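Local coordinates for protein allergen Aed a 2 (Aedes aegypti, PDB 3DXL) that binds and sequesters biogenic amines and leukotrienes of the vertebrate host, damping its response to the bite during mosquito blood feeding, at residues L28-K33 with N39-S44; P100-N103 with A108-K111. All coordinates share one frame; numbering follows the deposited sequence. Where two conformers were deposited one is given.

Both contacts are short-range closures, formed one after the other along the chain, both within its N-terminal PBP/GOBP (odorant-binding-protein-like) part. Interaction 1 comes first: the chain runs down helix 27-34, turns, and brings 39-44 back against that helix before entering helix 45-58. Interaction 2 closes much later, where the loop leaving helix 86-97 is met by the first turns of helix 106-119. The two loops neither nest nor cross, and their centres lie about 19 Å apart. They do touch, however: the ring of F110, which is turned away from the 100-103 loop, packs with CZ on N39 O (3.6 Å) and with CE2 on V42 CB (3.9 Å), joining helix 106-119 to the loop of interaction 1.

Interaction 1 (L28-K33 with N39-S44); sequences LPMLAK and NEPVDS
M30 and K33, one turn apart on the helix, reach across to E40, P41 and S44 of the returning loop. M30 makes the apolar part. Its CG stands beside the backbone N (chi1 -66°) and the chain bends at chi2, carrying the thioether to the loop: SD lies 3.7 Å from P41 CD, the side chains crossing at about a right angle, and the methyl CE ends 3.4 Å from S44 OG. M30 and S44 were each modelled in two conformers, so both approaches hold for one copy, and the shorter is uncertain.

K33 makes the polar part, though its methylenes touch as well: CD rests 3.9 Å from E40 CB, and CE 3.8 Å from E40 O. A bend at chi3 (-85°) lifts the ammonium over the proline, NZ lying 3.9 Å from P41 CD. The opposite charges of K33 and E40 do not meet; one water bridges them, accepting from K33 NZ at 2.8 Å and donating to E40 OE1 at 2.7 Å.

The peptide before P41 is cis, and a type I turn runs from P41 to S44, the N-cap of the next helix. This surface helix-loop contact belongs to the N-terminal odorant-binding-protein-like domain; the K33 side chain lies about 9 Å from that of W37, which binds leukotriene E4. M30 also touches T47 of helix 45-58, while N39 reaches H117 and V42 reaches D114 of helix 106-119.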
loop_
_atom_site.group_PDB
_atom_site.type_symbol
_atom_site.label_atom_id
_atom_site.label_comp_id
_atom_site.label_asym_id
_atom_site.label_seq_id
_atom_site.Cartn_x
_atom_site.Cartn_y
_atom_site.Cartn_z
ATOM N N LEU A 28 21.756 -0.452 -3.857
ATOM C CA LEU A 28 21.391 -0.918 -5.192
ATOM C C LEU A 28 21.568 -2.437 -5.388
ATOM O O LEU A 28 20.674 -3.087 -5.936
ATOM C CB LEU A 28 22.096 -0.097 -6.283
ATOM C CG LEU A 28 21.641 1.366 -6.403
ATOM C CD1 LEU A 28 22.461 2.075 -7.467
ATOM C CD2 LEU A 28 20.155 1.479 -6.710
ATOM N N PRO A 29 22.709 -3.013 -4.954
ATOM C CA PRO A 29 22.813 -4.480 -5.006
ATOM C C PRO A 29 21.690 -5.217 -4.261
ATOM O O PRO A 29 21.152 -6.204 -4.791
ATOM C CB PRO A 29 24.181 -4.761 -4.376
ATOM C CG PRO A 29 24.971 -3.505 -4.654
ATOM C CD PRO A 29 23.972 -2.396 -4.495
ATOM N N MET A 30 21.323 -4.748 -3.066
ATOM C CA MET A 30 20.235 -5.388 -2.331
ATOM C C MET A 30 18.903 -5.239 -3.064
ATOM O O MET A 30 18.164 -6.217 -3.210
ATOM C CB MET A 30 20.146 -4.873 -0.894
ATOM C CG MET A 30 21.346 -5.255 -0.044
ATOM S SD MET A 30 20.872 -5.751 1.613
ATOM C CE MET A 30 22.297 -5.266 2.571
ATOM N N LEU A 31 18.613 -4.033 -3.543
ATOM C CA LEU A 31 17.384 -3.795 -4.283
ATOM C C LEU A 31 17.259 -4.750 -5.476
ATOM O O LEU A 31 16.192 -5.325 -5.704
ATOM C CB LEU A 31 17.319 -2.334 -4.737
ATOM C CG LEU A 31 16.160 -1.949 -5.656
ATOM C CD1 LEU A 31 14.795 -2.191 -5.024
ATOM C CD2 LEU A 31 16.304 -0.493 -6.076
ATOM N N ALA A 32 18.345 -4.915 -6.222
ATOM C CA ALA A 32 18.346 -5.768 -7.411
ATOM C C ALA A 32 17.975 -7.216 -7.097
ATOM O O ALA A 32 17.302 -7.871 -7.893
ATOM C CB ALA A 32 19.693 -5.705 -8.111
ATOM N N LYS A 33 18.432 -7.711 -5.948
ATOM C CA LYS A 33 18.129 -9.071 -5.508
ATOM C C LYS A 33 16.719 -9.181 -4.948
ATOM O O LYS A 33 15.937 -10.040 -5.371
ATOM C CB LYS A 33 19.142 -9.527 -4.462
ATOM C CG LYS A 33 20.517 -9.818 -5.040
ATOM C CD LYS A 33 21.510 -10.288 -3.981
ATOM C CE LYS A 33 22.177 -9.121 -3.264
ATOM N NZ LYS A 33 23.404 -9.536 -2.526
ATOM N N ASN A 39 16.205 -13.256 -1.488
ATOM C CA ASN A 39 16.314 -12.638 -0.173
ATOM C C ASN A 39 17.719 -12.809 0.374
ATOM O O ASN A 39 17.977 -13.677 1.205
ATOM C CB ASN A 39 15.261 -13.197 0.782
ATOM C CG ASN A 39 13.849 -12.790 0.397
ATOM O OD1 ASN A 39 13.639 -11.772 -0.275
ATOM N ND2 ASN A 39 12.872 -13.581 0.823
ATOM N N GLU A 40 18.617 -11.970 -0.135
ATOM C CA GLU A 40 20.037 -12.037 0.159
ATOM C C GLU A 40 20.569 -10.621 0.350
ATOM O O GLU A 40 20.008 -9.672 -0.218
ATOM C CB GLU A 40 20.789 -12.712 -0.993
ATOM C CG GLU A 40 20.497 -14.203 -1.133
ATOM C CD GLU A 40 21.099 -14.821 -2.379
ATOM O OE1 GLU A 40 21.843 -14.140 -3.110
ATOM O OE2 GLU A 40 20.809 -16.011 -2.633
ATOM N N PRO A 41 21.654 -10.468 1.132
ATOM C CA PRO A 41 22.357 -11.516 1.893
ATOM C C PRO A 41 21.595 -11.951 3.139
ATOM O O PRO A 41 21.032 -11.115 3.850
ATOM C CB PRO A 41 23.688 -10.849 2.284
ATOM C CG PRO A 41 23.748 -9.571 1.514
ATOM C CD PRO A 41 22.335 -9.167 1.249
ATOM N N VAL A 42 21.598 -13.253 3.420
ATOM C CA VAL A 42 20.809 -13.782 4.528
ATOM C C VAL A 42 21.339 -13.346 5.897
ATOM O O VAL A 42 20.603 -13.371 6.877
ATOM C CB VAL A 42 20.641 -15.331 4.464
ATOM C CG1 VAL A 42 19.940 -15.739 3.170
ATOM C CG2 VAL A 42 21.980 -16.062 4.645
ATOM N N ASP A 43 22.609 -12.939 5.943
ATOM C CA ASP A 43 23.259 -12.523 7.187
ATOM C C ASP A 43 23.075 -11.043 7.517
ATOM O O ASP A 43 23.492 -10.580 8.575
ATOM C CB ASP A 43 24.763 -12.838 7.134
ATOM C CG ASP A 43 25.056 -14.326 7.043
ATOM O OD1 ASP A 43 24.206 -15.138 7.460
ATOM O OD2 ASP A 43 26.158 -14.672 6.571
ATOM N N SER A 44 22.443 -10.314 6.605
ATOM C CA SER A 44 22.247 -8.877 6.755
ATOM C C SER A 44 20.980 -8.575 7.550
ATOM O O SER A 44 19.906 -9.059 7.195
ATOM C CB SER A 44 22.162 -8.225 5.375
ATOM O OG SER A 44 21.717 -6.884 5.474
HETATM O O HOH W 1 23.799 -12.327 -2.537
#

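Interaction 2 (P100-N103 with A108-K111); sequences PSTN and AVFK
T102 meets the helix through its methyl group. CG2 is set opposite the backbone N across the CA-CB bond and sits 3.4 Å from A108 O and 3.9 Å from A108 CB, so the branch lies over the peptide between A108 and V109. The same rotation (chi1 -62°) turns the hydroxyl the other way, back along its own loop toward P100: OG1 donates to P100 O at 2.8 Å, reaching that carbonyl from well above its plane, 47° out of it. One threonine thus divides its work, the methyl covering the helix and the hydroxyl tying the loop back to P100 and fixing the rotamer.

N103 takes part mainly through its backbone. Its O faces two carbons, A108 CB at 3.7 Å and V109 CG2 at 3.4 Å, while its own CB is 4.3 Å from A108 CB. V109 is turned so that CG1 is anti to the backbone N (chi1 173°). That leaves CG2 beside the backbone N, on the flank where N103 O lies, and 4.4 Å from the methyl CG2 of T102. The CA atoms of N103 and A108 come to 6.0 Å, consistent with the small alanine side chain facing the loop.

Beyond the pair, V109 and T102 both touch F68, and V109 also packs on K52 and L55 of helix 45-58. D105 OD2 accepts from A108 N near the start of the helix. This is the packing of a helix-to-helix connection, between helices 86-97 and 106-119, in the N-terminal odorant-binding-protein-like domain of an all-helical D7 protein, away from its known ligand sites.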
loop_
_atom_site.group_PDB
_atom_site.type_symbol
_atom_site.label_atom_id
_atom_site.label_comp_id
_atom_site.label_asym_id
_atom_site.label_seq_id
_atom_site.Cartn_x
_atom_site.Cartn_y
_atom_site.Cartn_z
ATOM N N PRO A 100 8.067 -24.066 13.285
ATOM C CA PRO A 100 7.850 -23.936 14.721
ATOM C C PRO A 100 7.373 -22.538 15.086
ATOM O O PRO A 100 7.543 -21.593 14.302
ATOM C CB PRO A 100 9.246 -24.172 15.304
ATOM C CG PRO A 100 10.172 -23.720 14.236
ATOM C CD PRO A 100 9.503 -24.135 12.957
ATOM N N SER A 101 6.769 -22.411 16.260
ATOM C CA SER A 101 6.494 -21.103 16.830
ATOM C C SER A 101 7.812 -20.336 16.891
ATOM O O SER A 101 8.866 -20.911 17.166
ATOM C CB SER A 101 5.844 -21.249 18.197
ATOM O OG SER A 101 4.584 -21.868 18.044
ATOM N N THR A 102 7.766 -19.050 16.563
ATOM C CA THR A 102 8.983 -18.296 16.308
ATOM C C THR A 102 8.894 -16.901 16.914
ATOM O O THR A 102 7.874 -16.219 16.766
ATOM C CB THR A 102 9.250 -18.219 14.775
ATOM O OG1 THR A 102 9.453 -19.540 14.254
ATOM C CG2 THR A 102 10.469 -17.370 14.452
ATOM N N ASN A 103 9.968 -16.490 17.583
ATOM C CA ASN A 103 10.060 -15.170 18.209
ATOM C C ASN A 103 9.887 -14.021 17.219
ATOM O O ASN A 103 10.331 -14.108 16.076
ATOM C CB ASN A 103 11.401 -15.009 18.935
ATOM C CG ASN A 103 11.558 -15.957 20.118
ATOM O OD1 ASN A 103 10.580 -16.506 20.630
ATOM N ND2 ASN A 103 12.799 -16.144 20.557
ATOM N N ALA A 108 14.992 -14.072 13.729
ATOM C CA ALA A 108 14.325 -15.345 13.988
ATOM C C ALA A 108 13.262 -15.665 12.937
ATOM O O ALA A 108 13.198 -16.791 12.425
ATOM C CB ALA A 108 13.732 -15.363 15.389
ATOM N N VAL A 109 12.436 -14.672 12.610
ATOM C CA VAL A 109 11.400 -14.832 11.602
ATOM C C VAL A 109 12.024 -15.161 10.251
ATOM O O VAL A 109 11.599 -16.108 9.571
ATOM C CB VAL A 109 10.507 -13.570 11.505
ATOM C CG1 VAL A 109 9.529 -13.674 10.338
ATOM C CG2 VAL A 109 9.756 -13.362 12.814
ATOM N N PHE A 110 13.043 -14.396 9.869
ATOM C CA PHE A 110 13.697 -14.616 8.589
ATOM C C PHE A 110 14.329 -16.004 8.505
ATOM O O PHE A 110 14.157 -16.702 7.510
ATOM C CB PHE A 110 14.743 -13.542 8.298
ATOM C CG PHE A 110 15.322 -13.654 6.935
ATOM C CD1 PHE A 110 14.725 -13.011 5.857
ATOM C CD2 PHE A 110 16.440 -14.450 6.707
ATOM C CE1 PHE A 110 15.247 -13.135 4.582
ATOM C CE2 PHE A 110 16.968 -14.588 5.438
ATOM C CZ PHE A 110 16.377 -13.926 4.370
ATOM N N LYS A 111 15.070 -16.385 9.544
ATOM C CA LYS A 111 15.774 -17.663 9.543
ATOM C C LYS A 111 14.792 -18.831 9.413
ATOM O O LYS A 111 15.057 -19.785 8.686
ATOM C CB LYS A 111 16.634 -17.782 10.803
ATOM C CG LYS A 111 17.394 -19.095 10.935
ATOM C CD LYS A 111 18.313 -19.075 12.150
ATOM C CE LYS A 111 18.924 -20.450 12.421
ATOM N NZ LYS A 111 17.912 -21.439 12.891
#